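Local coordinates for protein cellulose hydrolase (Bacillus licheniformis, PDB 4YZT) that probably hydrolyses beta-1,4-glucosidic bonds of cellulose as a tri-modular family 5 endoglucanase, held here in complex with cellotetraose, at residues W35-T40 with P53-H58; P45-W50 with M94-E99. All blocks are in the same frame, centred on the assembly; numbering follows the deposited sequence.

Contact 1 (W35-T40 with P53-H58). With BGC (beta-D-glucopyranose), chain B; BGC (beta-D-glucopyranose), chain C.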
loop_
_atom_site.group_PDB
_atom_site.type_symbol
_atom_site.label_atom_id
_atom_site.label_comp_id
_atom_site.label_asym_id
_atom_site.label_seq_id
_atom_site.Cartn_x
_atom_site.Cartn_y
_atom_site.Cartn_z
ATOM N N TRP A 35 -2.909 7.718 7.440
ATOM C CA TRP A 35 -3.132 7.564 5.999
ATOM C C TRP A 35 -2.343 8.603 5.210
ATOM O O TRP A 35 -2.267 9.763 5.624
ATOM C CB TRP A 35 -4.625 7.691 5.716
ATOM C CG TRP A 35 -5.062 7.723 4.284
ATOM C CD1 TRP A 35 -5.415 6.646 3.504
ATOM C CD2 TRP A 35 -5.304 8.892 3.482
ATOM N NE1 TRP A 35 -5.830 7.081 2.259
ATOM C CE2 TRP A 35 -5.770 8.450 2.224
ATOM C CE3 TRP A 35 -5.144 10.263 3.698
ATOM C CZ2 TRP A 35 -6.096 9.334 1.196
ATOM C CZ3 TRP A 35 -5.451 11.139 2.665
ATOM C CH2 TRP A 35 -5.911 10.671 1.429
ATOM N N ASN A 36 -1.756 8.195 4.088
ATOM C CA ASN A 36 -0.971 9.103 3.238
ATOM C C ASN A 36 -1.780 9.717 2.110
ATOM O O ASN A 36 -2.523 9.005 1.428
ATOM C CB ASN A 36 0.225 8.369 2.606
ATOM C CG ASN A 36 1.397 8.211 3.551
ATOM O OD1 ASN A 36 2.349 9.009 3.522
ATOM N ND2 ASN A 36 1.373 7.144 4.350
ATOM N N LEU A 37 -1.616 11.025 1.898
ATOM C CA LEU A 37 -2.164 11.688 0.715
ATOM C C LEU A 37 -1.158 11.542 -0.423
ATOM O O LEU A 37 -0.488 12.503 -0.806
ATOM C CB LEU A 37 -2.458 13.175 0.982
ATOM C CG LEU A 37 -3.167 13.972 -0.127
ATOM C CD1 LEU A 37 -4.654 13.617 -0.266
ATOM C CD2 LEU A 37 -3.005 15.471 0.108
ATOM N N GLY A 38 -1.039 10.330 -0.952
ATOM C CA GLY A 38 0.014 10.028 -1.914
ATOM C C GLY A 38 -0.213 10.618 -3.300
ATOM O O GLY A 38 -1.347 10.932 -3.672
ATOM N N ASN A 39 0.878 10.791 -4.051
ATOM C CA ASN A 39 0.828 11.223 -5.452
ATOM C C ASN A 39 0.009 12.506 -5.668
ATOM O O ASN A 39 -0.768 12.625 -6.635
ATOM C CB ASN A 39 0.281 10.080 -6.336
ATOM C CG ASN A 39 1.317 8.965 -6.580
ATOM O OD1 ASN A 39 2.335 8.871 -5.892
ATOM N ND2 ASN A 39 1.053 8.122 -7.585
ATOM N N THR A 40 0.180 13.465 -4.759
ATOM C CA THR A 40 -0.624 14.686 -4.758
ATOM C C THR A 40 0.313 15.899 -4.680
ATOM O O THR A 40 0.827 16.332 -5.719
ATOM C CB THR A 40 -1.674 14.662 -3.609
ATOM O OG1 THR A 40 -2.382 13.413 -3.663
ATOM C CG2 THR A 40 -2.667 15.794 -3.760
ATOM N N PRO A 53 -6.007 14.645 -9.071
ATOM C CA PRO A 53 -6.132 16.096 -9.233
ATOM C C PRO A 53 -5.722 16.800 -7.942
ATOM O O PRO A 53 -5.523 16.112 -6.942
ATOM C CB PRO A 53 -7.623 16.280 -9.506
ATOM C CG PRO A 53 -8.247 15.205 -8.673
ATOM C CD PRO A 53 -7.305 14.019 -8.748
ATOM N N PRO A 54 -5.592 18.136 -7.955
ATOM C CA PRO A 54 -5.341 18.809 -6.673
ATOM C C PRO A 54 -6.420 18.445 -5.646
ATOM O O PRO A 54 -7.614 18.379 -5.981
ATOM C CB PRO A 54 -5.374 20.293 -7.041
ATOM C CG PRO A 54 -4.974 20.321 -8.508
ATOM C CD PRO A 54 -5.572 19.073 -9.093
ATOM N N VAL A 55 -5.995 18.177 -4.414
ATOM C CA VAL A 55 -6.896 17.599 -3.426
ATOM C C VAL A 55 -8.030 18.563 -3.102
ATOM O O VAL A 55 -7.827 19.774 -2.980
ATOM C CB VAL A 55 -6.137 17.193 -2.126
ATOM C CG1 VAL A 55 -5.447 18.400 -1.495
ATOM C CG2 VAL A 55 -7.088 16.512 -1.135
ATOM N N ARG A 56 -9.242 18.021 -3.017
ATOM C CA ARG A 56 -10.398 18.790 -2.593
ATOM C C ARG A 56 -10.483 18.774 -1.073
ATOM O O ARG A 56 -10.111 17.786 -0.448
ATOM C CB ARG A 56 -11.681 18.221 -3.202
ATOM C CG ARG A 56 -11.567 17.899 -4.678
ATOM C CD ARG A 56 -11.908 19.094 -5.543
ATOM N NE ARG A 56 -13.166 19.716 -5.135
ATOM C CZ ARG A 56 -14.367 19.175 -5.337
ATOM N NH1 ARG A 56 -14.479 17.990 -5.933
ATOM N NH2 ARG A 56 -15.459 19.815 -4.933
ATOM N N GLU A 57 -10.965 19.864 -0.486
ATOM C CA GLU A 57 -11.103 19.930 0.965
ATOM C C GLU A 57 -11.901 18.737 1.517
ATOM O O GLU A 57 -11.552 18.189 2.561
ATOM C CB GLU A 57 -11.762 21.252 1.389
ATOM C CG GLU A 57 -11.766 21.479 2.896
ATOM C CD GLU A 57 -12.499 22.748 3.308
ATOM O OE1 GLU A 57 -12.800 23.591 2.435
ATOM O OE2 GLU A 57 -12.777 22.901 4.510
ATOM N N HIS A 58 -12.937 18.303 0.799
ATOM C CA HIS A 58 -13.839 17.295 1.346
ATOM C C HIS A 58 -13.191 15.919 1.437
ATOM O O HIS A 58 -13.690 15.039 2.139
ATOM C CB HIS A 58 -15.145 17.215 0.535
ATOM C CG HIS A 58 -14.978 16.715 -0.867
ATOM N ND1 HIS A 58 -15.329 17.467 -1.965
ATOM C CD2 HIS A 58 -14.527 15.532 -1.350
ATOM C CE1 HIS A 58 -15.085 16.776 -3.066
ATOM N NE2 HIS A 58 -14.591 15.603 -2.721
HETATM C C2 BGC B . 3.746 5.524 -5.782
HETATM C C3 BGC B . 3.775 5.463 -7.276
HETATM C C4 BGC B . 4.610 6.576 -7.828
HETATM C C5 BGC B . 6.007 6.545 -7.237
HETATM C C6 BGC B . 6.811 7.706 -7.762
HETATM C C1 BGC B . 5.145 5.502 -5.220
HETATM O O2 BGC B . 2.986 4.430 -5.221
HETATM O O3 BGC B . 2.404 5.505 -7.779
HETATM O O4 BGC B . 4.761 6.510 -9.300
HETATM O O5 BGC B . 5.978 6.603 -5.760
HETATM O O6 BGC B . 8.178 7.571 -7.379
HETATM C C2 BGC C . 4.468 7.801 -11.276
HETATM C C3 BGC C . 3.510 8.690 -12.017
HETATM C C4 BGC C . 2.169 8.078 -12.190
HETATM C C5 BGC C . 1.649 7.576 -10.876
HETATM C C6 BGC C . 0.382 6.825 -11.108
HETATM C C1 BGC C . 3.897 7.407 -9.949
HETATM O O2 BGC C . 5.738 8.442 -11.071
HETATM O O3 BGC C . 4.074 9.006 -13.309
HETATM O O4 BGC C . 1.152 9.041 -12.619
HETATM O O5 BGC C . 2.633 6.708 -10.194
HETATM O O6 BGC C . 0.692 5.663 -11.833
#

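Contact 2 (P45-W50 with M94-E99). With BGC (beta-D-glucopyranose), chain C; BGC (beta-D-glucopyranose), chain D.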
loop_
_atom_site.group_PDB
_atom_site.type_symbol
_atom_site.label_atom_id
_atom_site.label_comp_id
_atom_site.label_asym_id
_atom_site.label_seq_id
_atom_site.Cartn_x
_atom_site.Cartn_y
_atom_site.Cartn_z
ATOM N N PRO A 45 5.968 17.622 -12.093
ATOM C CA PRO A 45 6.581 18.744 -11.356
ATOM C C PRO A 45 5.698 19.416 -10.296
ATOM O O PRO A 45 6.218 20.169 -9.466
ATOM C CB PRO A 45 6.910 19.749 -12.473
ATOM C CG PRO A 45 5.851 19.480 -13.523
ATOM C CD PRO A 45 5.639 17.988 -13.485
ATOM N N THR A 46 4.395 19.173 -10.312
ATOM C CA THR A 46 3.537 19.870 -9.372
ATOM C C THR A 46 2.297 19.057 -8.998
ATOM O O THR A 46 2.068 17.956 -9.517
ATOM C CB THR A 46 3.117 21.254 -9.933
ATOM O OG1 THR A 46 2.511 22.031 -8.888
ATOM C CG2 THR A 46 2.149 21.118 -11.112
ATOM N N GLU A 47 1.527 19.587 -8.054
ATOM C CA GLU A 47 0.302 18.947 -7.623
ATOM C C GLU A 47 -0.637 18.798 -8.809
ATOM O O GLU A 47 -0.937 19.777 -9.499
ATOM C CB GLU A 47 -0.372 19.754 -6.510
ATOM C CG GLU A 47 -1.573 19.047 -5.870
ATOM C CD GLU A 47 -2.360 19.942 -4.904
ATOM O OE1 GLU A 47 -2.116 21.166 -4.858
ATOM O OE2 GLU A 47 -3.241 19.414 -4.189
ATOM N N GLY A 48 -1.077 17.568 -9.047
ATOM C CA GLY A 48 -1.985 17.271 -10.135
ATOM C C GLY A 48 -1.269 16.731 -11.361
ATOM O O GLY A 48 -1.908 16.396 -12.364
ATOM N N SER A 49 0.061 16.661 -11.299
ATOM C CA SER A 49 0.836 16.210 -12.461
ATOM C C SER A 49 0.713 14.702 -12.692
ATOM O O SER A 49 0.902 14.217 -13.816
ATOM C CB SER A 49 2.320 16.573 -12.307
ATOM O OG SER A 49 2.545 17.957 -12.516
ATOM N N TRP A 50 0.411 13.967 -11.627
ATOM C CA TRP A 50 0.263 12.522 -11.724
ATOM C C TRP A 50 -1.228 12.113 -11.749
ATOM O O TRP A 50 -2.043 12.773 -12.399
ATOM C CB TRP A 50 1.031 11.839 -10.586
ATOM C CG TRP A 50 2.561 11.985 -10.747
ATOM C CD1 TRP A 50 3.223 12.449 -11.847
ATOM C CD2 TRP A 50 3.574 11.655 -9.778
ATOM N NE1 TRP A 50 4.591 12.426 -11.628
ATOM C CE2 TRP A 50 4.828 11.946 -10.365
ATOM C CE3 TRP A 50 3.542 11.156 -8.470
ATOM C CZ2 TRP A 50 6.041 11.739 -9.689
ATOM C CZ3 TRP A 50 4.751 10.944 -7.801
ATOM C CH2 TRP A 50 5.979 11.246 -8.411
ATOM N N MET A 94 3.821 27.811 -1.420
ATOM C CA MET A 94 3.807 27.787 0.034
ATOM C C MET A 94 2.397 28.056 0.557
ATOM O O MET A 94 1.955 27.421 1.512
ATOM C CB MET A 94 4.784 28.799 0.626
ATOM C CG MET A 94 4.927 28.661 2.136
ATOM S SD MET A 94 5.791 27.167 2.671
ATOM C CE MET A 94 7.479 27.767 2.568
ATOM N N ASN A 95 1.680 28.977 -0.080
ATOM C CA ASN A 95 0.300 29.231 0.318
ATOM C C ASN A 95 -0.566 27.990 0.152
ATOM O O ASN A 95 -1.434 27.720 0.989
ATOM C CB ASN A 95 -0.319 30.382 -0.477
ATOM C CG ASN A 95 0.243 31.733 -0.088
ATOM O OD1 ASN A 95 0.912 31.871 0.937
ATOM N ND2 ASN A 95 -0.034 32.744 -0.907
ATOM N N ARG A 96 -0.341 27.245 -0.928
ATOM C CA ARG A 96 -1.144 26.061 -1.199
ATOM C C ARG A 96 -0.825 24.956 -0.189
ATOM O O ARG A 96 -1.735 24.301 0.317
ATOM C CB ARG A 96 -0.924 25.571 -2.643
ATOM C CG ARG A 96 -1.533 24.206 -2.954
ATOM C CD ARG A 96 -3.077 24.189 -2.870
ATOM N NE ARG A 96 -3.625 22.869 -3.218
ATOM C CZ ARG A 96 -4.905 22.521 -3.084
ATOM N NH1 ARG A 96 -5.787 23.378 -2.589
ATOM N NH2 ARG A 96 -5.304 21.301 -3.418
ATOM N N VAL A 97 0.458 24.753 0.115
ATOM C CA VAL A 97 0.829 23.734 1.092
ATOM C C VAL A 97 0.214 24.080 2.450
ATOM O O VAL A 97 -0.290 23.196 3.148
ATOM C CB VAL A 97 2.365 23.579 1.231
ATOM C CG1 VAL A 97 2.702 22.593 2.349
ATOM C CG2 VAL A 97 2.986 23.102 -0.091
ATOM N N GLU A 98 0.219 25.365 2.813
ATOM C CA GLU A 98 -0.396 25.782 4.081
ATOM C C GLU A 98 -1.906 25.546 4.064
ATOM O O GLU A 98 -2.478 25.079 5.049
ATOM C CB GLU A 98 -0.116 27.257 4.403
ATOM C CG GLU A 98 -0.721 27.648 5.749
ATOM C CD GLU A 98 -0.441 29.071 6.202
ATOM O OE1 GLU A 98 0.132 29.874 5.432
ATOM O OE2 GLU A 98 -0.845 29.384 7.346
ATOM N N GLU A 99 -2.549 25.870 2.945
ATOM C CA GLU A 99 -3.995 25.630 2.801
ATOM C C GLU A 99 -4.347 24.161 3.043
ATOM O O GLU A 99 -5.251 23.849 3.826
ATOM C CB GLU A 99 -4.474 26.065 1.410
ATOM C CG GLU A 99 -5.921 25.682 1.102
ATOM C CD GLU A 99 -6.426 26.308 -0.181
ATOM O OE1 GLU A 99 -5.942 25.934 -1.272
ATOM O OE2 GLU A 99 -7.298 27.191 -0.095
HETATM C C2 BGC C . 4.468 7.801 -11.276
HETATM C C3 BGC C . 3.510 8.690 -12.017
HETATM C C4 BGC C . 2.169 8.078 -12.190
HETATM C C5 BGC C . 1.649 7.576 -10.876
HETATM C C6 BGC C . 0.382 6.825 -11.108
HETATM C C1 BGC C . 3.897 7.407 -9.949
HETATM O O2 BGC C . 5.738 8.442 -11.071
HETATM O O3 BGC C . 4.074 9.006 -13.309
HETATM O O4 BGC C . 1.152 9.041 -12.619
HETATM O O5 BGC C . 2.633 6.708 -10.194
HETATM O O6 BGC C . 0.692 5.663 -11.833
HETATM C C2 BGC D . -0.320 9.465 -14.456
HETATM C C3 BGC D . -0.380 9.751 -15.871
HETATM C C4 BGC D . 0.522 10.869 -16.263
HETATM C C5 BGC D . 1.987 10.636 -15.819
HETATM C C6 BGC D . 2.759 11.811 -16.012
HETATM C C1 BGC D . 1.074 9.192 -14.018
HETATM O O2 BGC D . -1.214 8.298 -14.135
HETATM O O3 BGC D . -1.767 10.121 -16.246
HETATM O O4 BGC D . 0.500 11.047 -17.687
HETATM O O5 BGC D . 1.960 10.326 -14.350
HETATM O O6 BGC D . 3.869 11.725 -15.181
#

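Contact 1 (W35-T40 with P53-H58)
Thr40 and Pro54 bring the two backbones nearest, 6.6 Å between their CA atoms, where the chain leaving the first strand of the (beta/alpha)8 barrel passes the chain entering helix 57-66; both belong to one beta-alpha-beta unit. No hydrogen bond joins the segments, so the contact rests on apolar groups. Val55 is the hub. Its CG2 meets CD1 of Leu37 at 3.9 Å, and its CG1 lies 4.1 Å from CD2 of the same leucine, so each methyl of the valine faces one of the leucine. Leu37, the centre of an inverse gamma turn, has CG anti to the backbone N (chi1 -174°), which directs the isobutyl end toward Val55. Thr40 adds only its methyl: CG2 packs 4.1 Å from CB of Val55, the two side chains crossing at about a right angle. The hydroxyl of Thr40 turns back instead, OG1 donating to Gly38 O at 2.7 Å from above the carbonyl plane. Phe60 of helix 57-66 touches both Leu37 and Val55. Between Gly38 and Thr40, Asn39 reaches the glycan: its ND2 donates to O3 of the chain B glucose at 3.0 Å, with an N-H...O angle of 156°, and weakly to O5 of the chain C glucose.

Contact 2 (P45-W50 with M94-E99)
Glu47 holds CG anti to its backbone N (chi1 -172°) and runs extended beyond it, while Arg96, also anti at chi1, bends at chi2 (65°); the carboxylate and guanidinium thus meet although the nearest CA atoms, those of these two residues, are 9.7 Å apart. The pairing is side-on and two-pronged. Arg96 NE donates to OE1 of Glu47 at 2.8 Å, on the syn lone pair, and Arg96 NH2 donates to OE2 of Glu47 at 2.9 Å, on the syn side but tilted out of the carboxylate plane. Both oxygens lie close to the guanidinium plane, yet the two planes are turned 32° apart, so the salt bridge is twisted rather than coplanar. The third nitrogen, NH1 of Arg96, binds OE1 of Glu99 one helical turn on, at 2.9 Å, from above that carboxylate. Two acids therefore fix the rotation of one guanidinium, and the shared cation would tend to keep both carboxylates ionised. Replacing Arg96 by an alanine removes all three donors and is likely to leave the carboxylates of Glu47 and Glu99 without the cation they share, giving the loop more freedom to shift. That loop makes a type II turn from Thr46 to Ser49, with Gly48 at backbone angles where a CB would jam against the carbonyl O of Glu47, and Ser49 OG accepts the N-H of Thr46 at 3.1 Å. Beyond the turn, Trp50 lays one ring face against the chain C glucose, whose O2 stands 3.6 Å above the plane near the rim; O6 of the chain D glucose is 3.5 Å from CD1 of Trp50. The network thus joins helix 91-105 to the loop after the first barrel strand, where Trp50 forms an aromatic sugar platform of the kind common in glycoside hydrolase clefts.

How the contacts relate
Contact 1 is mostly buried and contact 2 lies nearer the surface, their centres 10 Å apart. In sequence, 45-50 falls between the segments of contact 1, so both contacts use the same connection from strand 34-36 to helix 57-66; contact 2 alone brings in helix 91-105. Methyl packing serves the inner contact, paired charges the outer. They meet at Val55: its backbone N lies 3.0 Å from OE2 of Glu47 and its O 3.0 Å from NH2 of Arg96, both probable hydrogen bonds, so the ion pair also grips the backbone of Val55, whose side chain turns toward 35-40. Each reaches the chain C glucose differently: a weak amide hydrogen bond in contact 1, an indole face in contact 2.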